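Local coordinates for uncharacterized protein Atu1656 (PDB 2OJH) that is of unknown function but belongs to the TolB family and folds as a six-bladed beta-propeller containing WD40-like repeats, at residues A46-P51 / Y55-S60; L64-L69 / A97-S102; I85-H90 / G108-Y113; S191-T194 / I199-V202. All blocks are in the same frame, centred on the assembly; numbering follows the deposited sequence. Where two conformers were deposited one is given.

Contact 1. Residues A46-P51 / Y55-S60; sequences APNWSP and YLLLNS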
loop_
_atom_site.group_PDB
_atom_site.type_symbol
_atom_site.label_atom_id
_atom_site.label_comp_id
_atom_site.label_asym_id
_atom_site.label_seq_id
_atom_site.Cartn_x
_atom_site.Cartn_y
_atom_site.Cartn_z
ATOM N N ALA A 46 2.336 6.720 -3.854
ATOM C CA ALA A 46 2.369 5.335 -3.304
ATOM C C ALA A 46 3.712 4.591 -3.361
ATOM O O ALA A 46 3.869 3.550 -4.045
ATOM C CB ALA A 46 1.216 4.481 -3.937
ATOM N N PRO A 47 4.712 5.114 -2.627
ATOM C CA PRO A 47 6.040 4.491 -2.696
ATOM C C PRO A 47 6.114 3.111 -1.996
ATOM O O PRO A 47 5.550 2.932 -0.899
ATOM C CB PRO A 47 6.930 5.520 -1.973
ATOM C CG PRO A 47 6.007 6.196 -0.993
ATOM C CD PRO A 47 4.680 6.282 -1.723
ATOM N N ASN A 48 6.784 2.163 -2.660
ATOM C CA ASN A 48 7.370 0.975 -2.017
ATOM C C ASN A 48 8.861 1.232 -1.795
ATOM O O ASN A 48 9.464 2.077 -2.461
ATOM C CB ASN A 48 7.355 -0.259 -2.957
ATOM C CG ASN A 48 5.984 -0.620 -3.475
ATOM O OD1 ASN A 48 5.797 -0.732 -4.681
ATOM N ND2 ASN A 48 5.013 -0.807 -2.582
ATOM N N TRP A 49 9.466 0.466 -0.888
ATOM C CA TRP A 49 10.885 0.583 -0.624
ATOM C C TRP A 49 11.511 -0.746 -0.933
ATOM O O TRP A 49 11.065 -1.766 -0.399
ATOM C CB TRP A 49 11.087 0.922 0.853
ATOM C CG TRP A 49 12.427 1.553 1.212
ATOM C CD1 TRP A 49 13.691 1.174 0.786
ATOM C CD2 TRP A 49 12.619 2.646 2.121
ATOM N NE1 TRP A 49 14.649 1.972 1.396
ATOM C CE2 TRP A 49 14.012 2.876 2.220
ATOM C CE3 TRP A 49 11.737 3.433 2.895
ATOM C CZ2 TRP A 49 14.551 3.894 3.039
ATOM C CZ3 TRP A 49 12.272 4.442 3.698
ATOM C CH2 TRP A 49 13.667 4.656 3.767
ATOM N N SER A 50 12.530 -0.743 -1.782
ATOM C CA SER A 50 13.167 -1.969 -2.226
ATOM C C SER A 50 13.770 -2.759 -1.064
ATOM O O SER A 50 14.253 -2.170 -0.094
ATOM C CB SER A 50 14.218 -1.667 -3.284
ATOM O OG SER A 50 15.427 -1.185 -2.737
ATOM N N PRO A 51 13.709 -4.104 -1.137
ATOM C CA PRO A 51 14.220 -4.916 -0.036
ATOM C C PRO A 51 15.710 -4.801 0.190
ATOM O O PRO A 51 16.159 -5.106 1.284
ATOM C CB PRO A 51 13.843 -6.354 -0.435
ATOM C CG PRO A 51 12.849 -6.231 -1.463
ATOM C CD PRO A 51 13.090 -4.937 -2.178
ATOM N N TYR A 55 16.265 1.726 -3.381
ATOM C CA TYR A 55 15.386 2.577 -4.168
ATOM C C TYR A 55 13.939 2.558 -3.716
ATOM O O TYR A 55 13.495 1.638 -3.004
ATOM C CB TYR A 55 15.470 2.245 -5.651
ATOM C CG TYR A 55 14.929 0.880 -6.049
ATOM C CD1 TYR A 55 13.570 0.713 -6.342
ATOM C CD2 TYR A 55 15.777 -0.231 -6.183
ATOM C CE1 TYR A 55 13.065 -0.523 -6.728
ATOM C CE2 TYR A 55 15.265 -1.479 -6.573
ATOM C CZ TYR A 55 13.914 -1.605 -6.844
ATOM O OH TYR A 55 13.367 -2.809 -7.236
ATOM N N LEU A 56 13.201 3.585 -4.133
ATOM C CA LEU A 56 11.761 3.597 -3.979
ATOM C C LEU A 56 11.084 3.308 -5.310
ATOM O O LEU A 56 11.572 3.719 -6.375
ATOM C CB LEU A 56 11.248 4.946 -3.432
ATOM C CG LEU A 56 11.884 5.445 -2.128
ATOM C CD1 LEU A 56 11.403 6.857 -1.841
ATOM C CD2 LEU A 56 11.598 4.522 -0.931
ATOM N N LEU A 57 9.955 2.602 -5.231
ATOM C CA LEU A 57 9.121 2.323 -6.395
ATOM C C LEU A 57 7.807 3.113 -6.295
ATOM O O LEU A 57 7.006 2.937 -5.342
ATOM C CB LEU A 57 8.889 0.817 -6.552
ATOM C CG LEU A 57 8.175 0.352 -7.831
ATOM C CD1 LEU A 57 9.093 0.465 -9.046
ATOM C CD2 LEU A 57 7.673 -1.081 -7.630
ATOM N N LEU A 58 7.614 4.020 -7.248
ATOM C CA LEU A 58 6.449 4.916 -7.266
ATOM C C LEU A 58 5.655 4.750 -8.566
ATOM O O LEU A 58 6.202 4.354 -9.596
ATOM C CB LEU A 58 6.897 6.387 -7.229
ATOM C CG LEU A 58 7.419 7.126 -5.982
ATOM C CD1 LEU A 58 6.356 7.618 -5.043
ATOM C CD2 LEU A 58 8.557 6.390 -5.243
ATOM N N ASN A 59 4.378 5.114 -8.544
ATOM C CA ASN A 59 3.681 5.280 -9.824
ATOM C C ASN A 59 3.333 6.730 -10.117
ATOM O O ASN A 59 3.114 7.553 -9.204
ATOM C CB ASN A 59 2.432 4.383 -9.932
ATOM C CG ASN A 59 1.433 4.667 -8.838
ATOM O OD1 ASN A 59 1.658 4.320 -7.688
ATOM N ND2 ASN A 59 0.340 5.315 -9.190
ATOM N N SER A 60 3.227 7.013 -11.406
ATOM C CA SER A 60 2.783 8.310 -11.863
ATOM C C SER A 60 2.138 8.179 -13.239
ATOM O O SER A 60 2.772 7.714 -14.206
ATOM C CB SER A 60 3.962 9.283 -11.916
ATOM O OG SER A 60 3.546 10.560 -12.384
#
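Ser50 and Tyr55 meet at the closed end of this antiparallel pair, where the packing is dense. Ser50 CB sits over the middle of the Tyr55 ring, 3.4 Å from its centroid and 11° off the ring normal, a CH-pi contact. The Tyr55 CB starts out away from the other strand, but with CG set between the backbone N and the carbonyl carbon (chi1 67°) the ring folds back over the serine. Two bonds fix the same corner: Ser50 N gives to Tyr55 O at 2.8 Å, and Tyr55 N gives to Ser50 OG at 3.1 Å. That hydroxyl is also bonded to Asp52 in the turn. Beyond it, Asn48 and Leu57 form a hydrogen-bonded pair (Asn48 N to Leu57 O 2.8 Å, Leu57 N to Asn48 O 2.9 Å). On the other face of the sheet Leu56 CD2 lies over the indole of Trp49, and both Leu58 methyls pack on Pro47 CB at 3.8 Å.

Only the margin at Ala46 and Asn59 is looser: cross-strand bonding has ended, and Ala46 CB merely touches Asn59 OD1 at 3.8 Å. The OD1 atoms of Asn48 and Asn59 are bonded instead to the two ring nitrogens of His90. Solvent reaches the contact partly at Tyr55, on the turn side. This is a beta hairpin closed by a Ser-Pro-Asp-Gly turn, as in the WD40-like repeats of TolB propellers.

Contact 2. Residues L64-L69 / A97-S102; sequences LYRLSL and ALYAIS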
loop_
_atom_site.group_PDB
_atom_site.type_symbol
_atom_site.label_atom_id
_atom_site.label_comp_id
_atom_site.label_asym_id
_atom_site.label_seq_id
_atom_site.Cartn_x
_atom_site.Cartn_y
_atom_site.Cartn_z
ATOM N N LEU A 64 5.253 3.016 -13.896
ATOM C CA LEU A 64 6.040 2.789 -12.675
ATOM C C LEU A 64 7.445 3.366 -12.818
ATOM O O LEU A 64 8.051 3.270 -13.892
ATOM C CB LEU A 64 6.194 1.296 -12.385
ATOM C CG LEU A 64 5.119 0.498 -11.678
ATOM C CD1 LEU A 64 5.747 -0.862 -11.437
ATOM C CD2 LEU A 64 4.753 1.149 -10.356
ATOM N N TYR A 65 7.978 3.897 -11.713
ATOM C CA TYR A 65 9.320 4.483 -11.697
ATOM C C TYR A 65 10.153 4.073 -10.481
ATOM O O TYR A 65 9.640 4.020 -9.357
ATOM C CB TYR A 65 9.224 6.015 -11.696
ATOM C CG TYR A 65 8.559 6.606 -12.905
ATOM C CD1 TYR A 65 7.179 6.734 -12.970
ATOM C CD2 TYR A 65 9.316 7.077 -13.972
ATOM C CE1 TYR A 65 6.553 7.288 -14.101
ATOM C CE2 TYR A 65 8.702 7.651 -15.093
ATOM C CZ TYR A 65 7.320 7.741 -15.144
ATOM O OH TYR A 65 6.692 8.293 -16.239
ATOM N N ARG A 66 11.447 3.834 -10.701
ATOM C CA ARG A 66 12.396 3.669 -9.592
ATOM C C ARG A 66 13.099 5.008 -9.293
ATOM O O ARG A 66 13.561 5.691 -10.211
ATOM C CB ARG A 66 13.454 2.605 -9.923
ATOM C CG ARG A 66 12.906 1.214 -10.198
ATOM C CD ARG A 66 14.023 0.222 -10.511
ATOM N NE ARG A 66 13.526 -0.854 -11.379
ATOM C CZ ARG A 66 13.580 -0.841 -12.721
ATOM N NH1 ARG A 66 13.108 -1.874 -13.426
ATOM N NH2 ARG A 66 14.093 0.206 -13.372
ATOM N N LEU A 67 13.165 5.375 -8.012
ATOM C CA LEU A 67 13.916 6.555 -7.569
ATOM C C LEU A 67 15.002 6.109 -6.596
ATOM O O LEU A 67 14.684 5.648 -5.489
ATOM C CB LEU A 67 13.000 7.549 -6.874
ATOM C CG LEU A 67 12.035 8.395 -7.706
ATOM C CD1 LEU A 67 10.913 7.580 -8.397
ATOM C CD2 LEU A 67 11.423 9.401 -6.752
ATOM N N SER A 68 16.260 6.215 -7.025
ATOM C CA SER A 68 17.393 5.794 -6.205
ATOM C C SER A 68 17.568 6.670 -4.972
ATOM O O SER A 68 17.470 7.886 -5.050
ATOM C CB SER A 68 18.681 5.799 -7.020
ATOM O OG SER A 68 19.736 5.288 -6.238
ATOM N N LEU A 69 17.838 6.029 -3.845
ATOM C CA LEU A 69 18.032 6.730 -2.566
ATOM C C LEU A 69 19.467 7.229 -2.340
ATOM O O LEU A 69 19.712 8.013 -1.426
ATOM C CB LEU A 69 17.557 5.866 -1.400
ATOM C CG LEU A 69 16.024 5.746 -1.351
ATOM C CD1 LEU A 69 15.625 4.729 -0.340
ATOM C CD2 LEU A 69 15.358 7.094 -1.040
ATOM N N ALA A 97 13.104 -9.771 -6.542
ATOM C CA ALA A 97 13.123 -10.151 -7.958
ATOM C C ALA A 97 11.838 -9.890 -8.750
ATOM O O ALA A 97 11.863 -9.971 -9.981
ATOM C CB ALA A 97 13.560 -11.635 -8.125
ATOM N N LEU A 98 10.727 -9.601 -8.062
ATOM C CA LEU A 98 9.441 -9.404 -8.734
ATOM C C LEU A 98 8.727 -8.166 -8.278
ATOM O O LEU A 98 8.814 -7.796 -7.106
ATOM C CB LEU A 98 8.487 -10.585 -8.488
ATOM C CG LEU A 98 8.868 -11.961 -9.048
ATOM C CD1 LEU A 98 7.846 -12.982 -8.631
ATOM C CD2 LEU A 98 9.068 -12.003 -10.591
ATOM N N TYR A 99 7.994 -7.566 -9.215
ATOM C CA TYR A 99 7.027 -6.522 -8.923
ATOM C C TYR A 99 5.614 -7.063 -9.111
ATOM O O TYR A 99 5.357 -7.895 -9.976
ATOM C CB TYR A 99 7.220 -5.331 -9.872
ATOM C CG TYR A 99 8.491 -4.524 -9.712
ATOM C CD1 TYR A 99 9.297 -4.638 -8.573
ATOM C CD2 TYR A 99 8.860 -3.600 -10.688
ATOM C CE1 TYR A 99 10.477 -3.874 -8.436
ATOM C CE2 TYR A 99 10.035 -2.836 -10.567
ATOM C CZ TYR A 99 10.830 -2.972 -9.435
ATOM O OH TYR A 99 11.974 -2.212 -9.314
ATOM N N ALA A 100 4.695 -6.580 -8.296
ATOM C CA ALA A 100 3.293 -6.831 -8.512
ATOM C C ALA A 100 2.641 -5.488 -8.811
ATOM O O ALA A 100 2.905 -4.479 -8.099
ATOM C CB ALA A 100 2.690 -7.472 -7.287
ATOM N N ILE A 101 1.810 -5.456 -9.857
ATOM C CA ILE A 101 1.141 -4.201 -10.275
ATOM C C ILE A 101 -0.337 -4.466 -10.455
ATOM O O ILE A 101 -0.755 -5.625 -10.585
ATOM C CB ILE A 101 1.723 -3.651 -11.605
ATOM C CG1 ILE A 101 1.566 -4.691 -12.715
ATOM C CG2 ILE A 101 3.232 -3.294 -11.446
ATOM C CD1 ILE A 101 2.109 -4.241 -14.129
ATOM N N SER A 102 -1.138 -3.406 -10.465
ATOM C CA SER A 102 -2.549 -3.517 -10.687
ATOM C C SER A 102 -2.844 -2.590 -11.877
ATOM O O SER A 102 -2.683 -1.374 -11.771
ATOM C CB SER A 102 -3.303 -3.052 -9.439
ATOM O OG SER A 102 -2.915 -3.817 -8.304
#
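Arg66 and Tyr99 supply the polar part of this contact. Arg66 NE donates to Tyr99 OH over 2.9 Å in a bent bond, with an angle of 142° at the hydrogen. The oxygen lies near the guanidinium plane but tilted 15° from it. The donor arrives at the edge of the tyrosine ring, and the two flat groups are turned 40° against each other, so this is an edge-on bond and not a stack. An extended run from CG to NE carries the arginine out to the phenol, and Arg66 CD passes 3.4 Å from Tyr99 OH on the way. The guanidinium is fixed in rotation by two further partners, a salt bridge from NH2 to Glu76 and a hydrogen bond from NH1 to Ser117 O. The stronger hydrogen bond of Tyr99 OH is to the hydroxyl of Tyr55, and Arg66 NE adds a second; the nearby positive charge would be expected to polarise the phenol.

The apolar part is small but tight. Leu64 CD1 presses on Ile101 CG2 at 3.5 Å, closer than usual for two methyls, and the same CD1 approaches Tyr99 CD2 obliquely at 4.2 Å.

No backbone pairing supports these groups: the axes of strands 64-68 and 98-102 come no closer than 11.0 Å. The two strands belong to different antiparallel sheets, 63-68 being third in one and 98-103 second in the next. Tyr99 reaches from the second sheet to the first, touching Leu57 there and Leu115 of strand 111-116 in its own sheet.

Contact 3. Residues I85-H90 / G108-Y113; sequences ICNNDH and GKSAIY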
loop_
_atom_site.group_PDB
_atom_site.type_symbol
_atom_site.label_atom_id
_atom_site.label_comp_id
_atom_site.label_asym_id
_atom_site.label_seq_id
_atom_site.Cartn_x
_atom_site.Cartn_y
_atom_site.Cartn_z
ATOM N N ILE A 85 -1.371 1.497 -17.649
ATOM C CA ILE A 85 -2.371 2.163 -16.843
ATOM C C ILE A 85 -2.372 1.478 -15.477
ATOM O O ILE A 85 -3.390 0.896 -15.053
ATOM C CB ILE A 85 -3.797 2.179 -17.470
ATOM C CG1 ILE A 85 -3.788 2.663 -18.923
ATOM C CG2 ILE A 85 -4.702 3.126 -16.669
ATOM C CD1 ILE A 85 -5.136 2.388 -19.701
ATOM N N CYS A 86 -1.212 1.535 -14.820
ATOM C CA CYS A 86 -1.023 1.047 -13.458
ATOM C C CYS A 86 -1.613 2.017 -12.434
ATOM O O CYS A 86 -1.541 3.252 -12.594
ATOM C CB CYS A 86 0.464 0.876 -13.152
ATOM S SG CYS A 86 1.169 -0.443 -14.090
ATOM N N ASN A 87 -2.184 1.478 -11.368
ATOM C CA ASN A 87 -2.727 2.343 -10.348
ATOM C C ASN A 87 -1.781 2.342 -9.132
ATOM O O ASN A 87 -0.636 1.881 -9.248
ATOM C CB ASN A 87 -4.178 1.953 -10.011
ATOM C CG ASN A 87 -4.300 0.535 -9.427
ATOM O OD1 ASN A 87 -3.422 0.079 -8.685
ATOM N ND2 ASN A 87 -5.430 -0.151 -9.728
ATOM N N ASN A 88 -2.263 2.827 -7.991
ATOM C CA ASN A 88 -1.402 3.037 -6.804
ATOM C C ASN A 88 -1.105 1.808 -5.953
ATOM O O ASN A 88 -0.520 1.941 -4.881
ATOM C CB ASN A 88 -2.041 4.028 -5.849
ATOM C CG ASN A 88 -2.071 5.426 -6.391
ATOM O OD1 ASN A 88 -1.813 5.672 -7.594
ATOM N ND2 ASN A 88 -2.375 6.372 -5.504
ATOM N N ASP A 89 -1.509 0.629 -6.432
ATOM C CA ASP A 89 -1.482 -0.602 -5.633
ATOM C C ASP A 89 -0.495 -1.540 -6.276
ATOM O O ASP A 89 -0.794 -2.155 -7.300
ATOM C CB ASP A 89 -2.882 -1.229 -5.589
ATOM C CG ASP A 89 -3.948 -0.289 -5.071
ATOM O OD1 ASP A 89 -3.729 0.463 -4.079
ATOM O OD2 ASP A 89 -5.071 -0.331 -5.624
ATOM N N HIS A 90 0.696 -1.635 -5.689
ATOM C CA HIS A 90 1.813 -2.341 -6.320
ATOM C C HIS A 90 2.815 -2.678 -5.234
ATOM O O HIS A 90 2.754 -2.147 -4.149
ATOM C CB HIS A 90 2.477 -1.496 -7.432
ATOM C CG HIS A 90 2.773 -0.067 -7.042
ATOM N ND1 HIS A 90 3.849 0.281 -6.250
ATOM C CD2 HIS A 90 2.154 1.095 -7.363
ATOM C CE1 HIS A 90 3.859 1.591 -6.073
ATOM N NE2 HIS A 90 2.845 2.111 -6.746
ATOM N N GLY A 108 -10.069 -3.048 -18.751
ATOM C CA GLY A 108 -10.759 -1.784 -18.469
ATOM C C GLY A 108 -11.022 -1.611 -16.994
ATOM O O GLY A 108 -11.677 -0.656 -16.574
ATOM N N LYS A 109 -10.519 -2.547 -16.199
ATOM C CA LYS A 109 -10.626 -2.478 -14.744
ATOM C C LYS A 109 -9.444 -3.173 -14.109
ATOM O O LYS A 109 -8.788 -3.979 -14.756
ATOM C CB LYS A 109 -11.942 -3.030 -14.216
ATOM C CG LYS A 109 -12.297 -4.420 -14.609
ATOM C CD LYS A 109 -13.804 -4.579 -14.443
ATOM C CE LYS A 109 -14.310 -5.701 -15.306
ATOM N NZ LYS A 109 -15.793 -5.870 -15.216
ATOM N N SER A 110 -9.169 -2.836 -12.850
ATOM C CA SER A 110 -7.918 -3.274 -12.227
ATOM C C SER A 110 -7.749 -4.786 -12.201
ATOM O O SER A 110 -8.626 -5.495 -11.695
ATOM C CB SER A 110 -7.832 -2.744 -10.800
ATOM O OG SER A 110 -6.563 -3.064 -10.243
ATOM N N ALA A 111 -6.617 -5.255 -12.731
ATOM C CA ALA A 111 -6.213 -6.656 -12.686
ATOM C C ALA A 111 -4.768 -6.728 -12.202
ATOM O O ALA A 111 -3.932 -5.873 -12.551
ATOM C CB ALA A 111 -6.309 -7.289 -14.099
ATOM N N ILE A 112 -4.470 -7.754 -11.407
ATOM C CA ILE A 112 -3.176 -7.885 -10.747
ATOM C C ILE A 112 -2.231 -8.678 -11.663
ATOM O O ILE A 112 -2.630 -9.676 -12.271
ATOM C CB ILE A 112 -3.337 -8.532 -9.335
ATOM C CG1 ILE A 112 -4.117 -7.576 -8.401
ATOM C CG2 ILE A 112 -1.995 -8.818 -8.721
ATOM C CD1 ILE A 112 -4.480 -8.245 -7.049
ATOM N N TYR A 113 -0.996 -8.208 -11.797
ATOM C CA TYR A 113 0.032 -8.944 -12.571
ATOM C C TYR A 113 1.323 -8.996 -11.758
ATOM O O TYR A 113 1.538 -8.156 -10.883
ATOM C CB TYR A 113 0.348 -8.219 -13.875
ATOM C CG TYR A 113 -0.836 -8.022 -14.800
ATOM C CD1 TYR A 113 -1.757 -6.989 -14.584
ATOM C CD2 TYR A 113 -1.007 -8.849 -15.904
ATOM C CE1 TYR A 113 -2.852 -6.822 -15.439
ATOM C CE2 TYR A 113 -2.071 -8.683 -16.776
ATOM C CZ TYR A 113 -2.994 -7.668 -16.528
ATOM O OH TYR A 113 -4.046 -7.516 -17.396
#
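Asn87 and Ser110 reach each other through their side chains alone, with CA atoms 7.9 Å apart. The amide of Asn87 is turned so that its two ends face different ways. ND2 points across the gap to Ser110 OG at 3.2 Å, a weak hydrogen bond with an angle of only 132° at the hydrogen, while Ser110 CB stays 3.7 Å from the same nitrogen. OD1 turns back into its own chain and accepts from Asp89 N at 3.0 Å, which closes an Asx turn. Asn87 CG lies between the backbone N and the carbonyl carbon (chi1 63°), which places the amide, and chi2 of 35° then turns OD1 to Asp89 N and ND2 to Ser110. The bond to Asp89 N limits its freedom to swing and so helps keep ND2 within reach of Ser110 OG.

Ser110 sets OG opposite to its own backbone N, which places it beside Asn87 ND2. That oxygen has a stronger partner in the carbonyl of Ser131, so the link to Asn87 is a secondary one. Ser102 of strand 98-103 packs against both side chains, and Tyr132 of the following sheet also touches both. Little surface is buried here, about 57 Å² in all, and Asn87 remains partly exposed. The arrangement joins the blade-to-blade loop, shaped there by an Asx turn, to the residue just before strand 111-116 of the propeller blade it leads into.

Contact 4. Residues S191-T194 / I199-V202; sequences SSRT and IWRV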
loop_
_atom_site.group_PDB
_atom_site.type_symbol
_atom_site.label_atom_id
_atom_site.label_comp_id
_atom_site.label_asym_id
_atom_site.label_seq_id
_atom_site.Cartn_x
_atom_site.Cartn_y
_atom_site.Cartn_z
ATOM N N SER A 191 -12.010 -1.749 7.492
ATOM C CA SER A 191 -13.335 -2.200 7.197
ATOM C C SER A 191 -14.309 -1.125 7.645
ATOM O O SER A 191 -14.074 -0.453 8.673
ATOM C CB SER A 191 -13.597 -3.517 7.945
ATOM O OG SER A 191 -14.895 -4.014 7.685
ATOM N N SER A 192 -15.390 -0.958 6.885
ATOM C CA SER A 192 -16.416 0.028 7.233
ATOM C C SER A 192 -17.517 -0.578 8.080
ATOM O O SER A 192 -18.521 0.099 8.360
ATOM C CB SER A 192 -17.074 0.579 5.963
ATOM O OG SER A 192 -17.726 -0.476 5.241
ATOM N N ARG A 193 -17.344 -1.825 8.510
ATOM C CA ARG A 193 -18.426 -2.538 9.190
ATOM C C ARG A 193 -18.993 -1.813 10.418
ATOM O O ARG A 193 -20.144 -2.041 10.800
ATOM C CB ARG A 193 -18.050 -4.011 9.493
ATOM C CG ARG A 193 -17.101 -4.252 10.669
ATOM C CD ARG A 193 -16.577 -5.691 10.677
ATOM N NE ARG A 193 -15.710 -5.976 9.527
ATOM C CZ ARG A 193 -15.129 -7.150 9.275
ATOM N NH1 ARG A 193 -15.309 -8.185 10.091
ATOM N NH2 ARG A 193 -14.352 -7.295 8.199
ATOM N N THR A 194 -18.209 -0.931 11.026
ATOM C CA THR A 194 -18.709 -0.222 12.224
ATOM C C THR A 194 -19.240 1.166 11.923
ATOM O O THR A 194 -19.631 1.893 12.836
ATOM C CB THR A 194 -17.625 -0.079 13.308
ATOM O OG1 THR A 194 -16.467 0.556 12.744
ATOM C CG2 THR A 194 -17.244 -1.446 13.910
ATOM N N ILE A 199 -9.214 0.077 11.420
ATOM C CA ILE A 199 -8.252 -0.997 11.167
ATOM C C ILE A 199 -8.707 -2.271 11.862
ATOM O O ILE A 199 -9.107 -2.262 13.043
ATOM C CB ILE A 199 -6.775 -0.644 11.558
ATOM C CG1 ILE A 199 -6.366 0.730 11.002
ATOM C CG2 ILE A 199 -5.851 -1.758 11.096
ATOM C CD1 ILE A 199 -6.588 0.905 9.527
ATOM N N TRP A 200 -8.670 -3.353 11.082
ATOM C CA TRP A 200 -8.975 -4.695 11.559
ATOM C C TRP A 200 -7.808 -5.598 11.153
ATOM O O TRP A 200 -6.950 -5.210 10.342
ATOM C CB TRP A 200 -10.281 -5.211 10.933
ATOM C CG TRP A 200 -11.552 -4.559 11.500
ATOM C CD1 TRP A 200 -11.997 -3.280 11.280
ATOM C CD2 TRP A 200 -12.510 -5.175 12.342
ATOM N NE1 TRP A 200 -13.188 -3.055 11.953
ATOM C CE2 TRP A 200 -13.522 -4.208 12.617
ATOM C CE3 TRP A 200 -12.619 -6.451 12.909
ATOM C CZ2 TRP A 200 -14.608 -4.482 13.425
ATOM C CZ3 TRP A 200 -13.706 -6.721 13.724
ATOM C CH2 TRP A 200 -14.693 -5.744 13.969
ATOM N N ARG A 201 -7.746 -6.781 11.748
ATOM C CA ARG A 201 -6.833 -7.795 11.258
ATOM C C ARG A 201 -7.493 -9.171 11.196
ATOM O O ARG A 201 -8.298 -9.507 12.040
ATOM C CB ARG A 201 -5.535 -7.816 12.080
ATOM C CG ARG A 201 -5.689 -8.222 13.536
ATOM C CD ARG A 201 -4.323 -8.326 14.198
ATOM N NE ARG A 201 -4.409 -8.975 15.498
ATOM C CZ ARG A 201 -3.383 -9.174 16.320
ATOM N NH1 ARG A 201 -3.592 -9.784 17.481
ATOM N NH2 ARG A 201 -2.159 -8.768 15.989
ATOM N N VAL A 202 -7.142 -9.950 10.169
ATOM C CA VAL A 202 -7.678 -11.297 9.997
ATOM C C VAL A 202 -6.511 -12.288 9.948
ATOM O O VAL A 202 -5.443 -11.955 9.421
ATOM C CB VAL A 202 -8.571 -11.410 8.705
ATOM C CG1 VAL A 202 -7.769 -11.121 7.410
ATOM C CG2 VAL A 202 -9.273 -12.770 8.639
HETATM O O HOH W 1 -15.133 -0.881 11.135
#
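With Arg193 CG between the backbone N and the carbonyl carbon (chi1 77°) and a bend further out (chi3 66°), the arginine doubles back across Trp200. Its guanidinium lies over the face of the indole, centres 4.5 Å apart and planes 22° from parallel, a stacked cation-pi pair. The aliphatic part shares that face: Arg193 CD comes within 3.6 Å of Trp200 CZ2. Ser191 sets the rotation of the guanidinium, since Arg193 NE donates to Ser191 OG at 2.8 Å, nearly straight and in the guanidinium plane. Asn175 OD1 is bonded to both Ser191 OG and Arg193 NH2 and so, as a second-shell residue, helps position both.

Residues 191-194 open the connection between strands 186-191 and 198-203, the second and third of one propeller blade. A serine and an arginine in this connection, with an aromatic residue on the returning strand, are consistent with the WD40-like repeat to which the region is assigned.

Other parts of the ring meet the same connection. Ser191 CB approaches Trp200 CD1 obliquely at 3.7 Å, and the exposed Thr194 brings CG2 to the ring edge, 4.0 Å from Trp200 CZ2. One water bridges the two segments: it accepts from Trp200 NE1 at 3.0 Å, donates to Ser191 O at 2.7 Å, and is hydrogen-bonded to Thr194 OG1.

Contacts 1, 2 and 3 form one connected region, whereas contact 4 lies apart, across the chain's centre from contacts 1 and 2, its nearest atoms about 14 Å from contact 3. Contact 1 lies within the sheet of strands 45-49, 55-60, 63-68 and 76-77. Contact 2, centred about 6 Å away, joins that sheet to the next through strands 63-68 and 98-103. Contact 3 brings the loop entering the second sheet against the residue that precedes strand 111-116; its segments alternate with those of contact 2, and its His90 bonds to Asn48 and Asn59 of contact 1. Contacts 1 to 3 thus tie two consecutive blades together, while contact 4, last in the chain, is internal to a blade across the propeller.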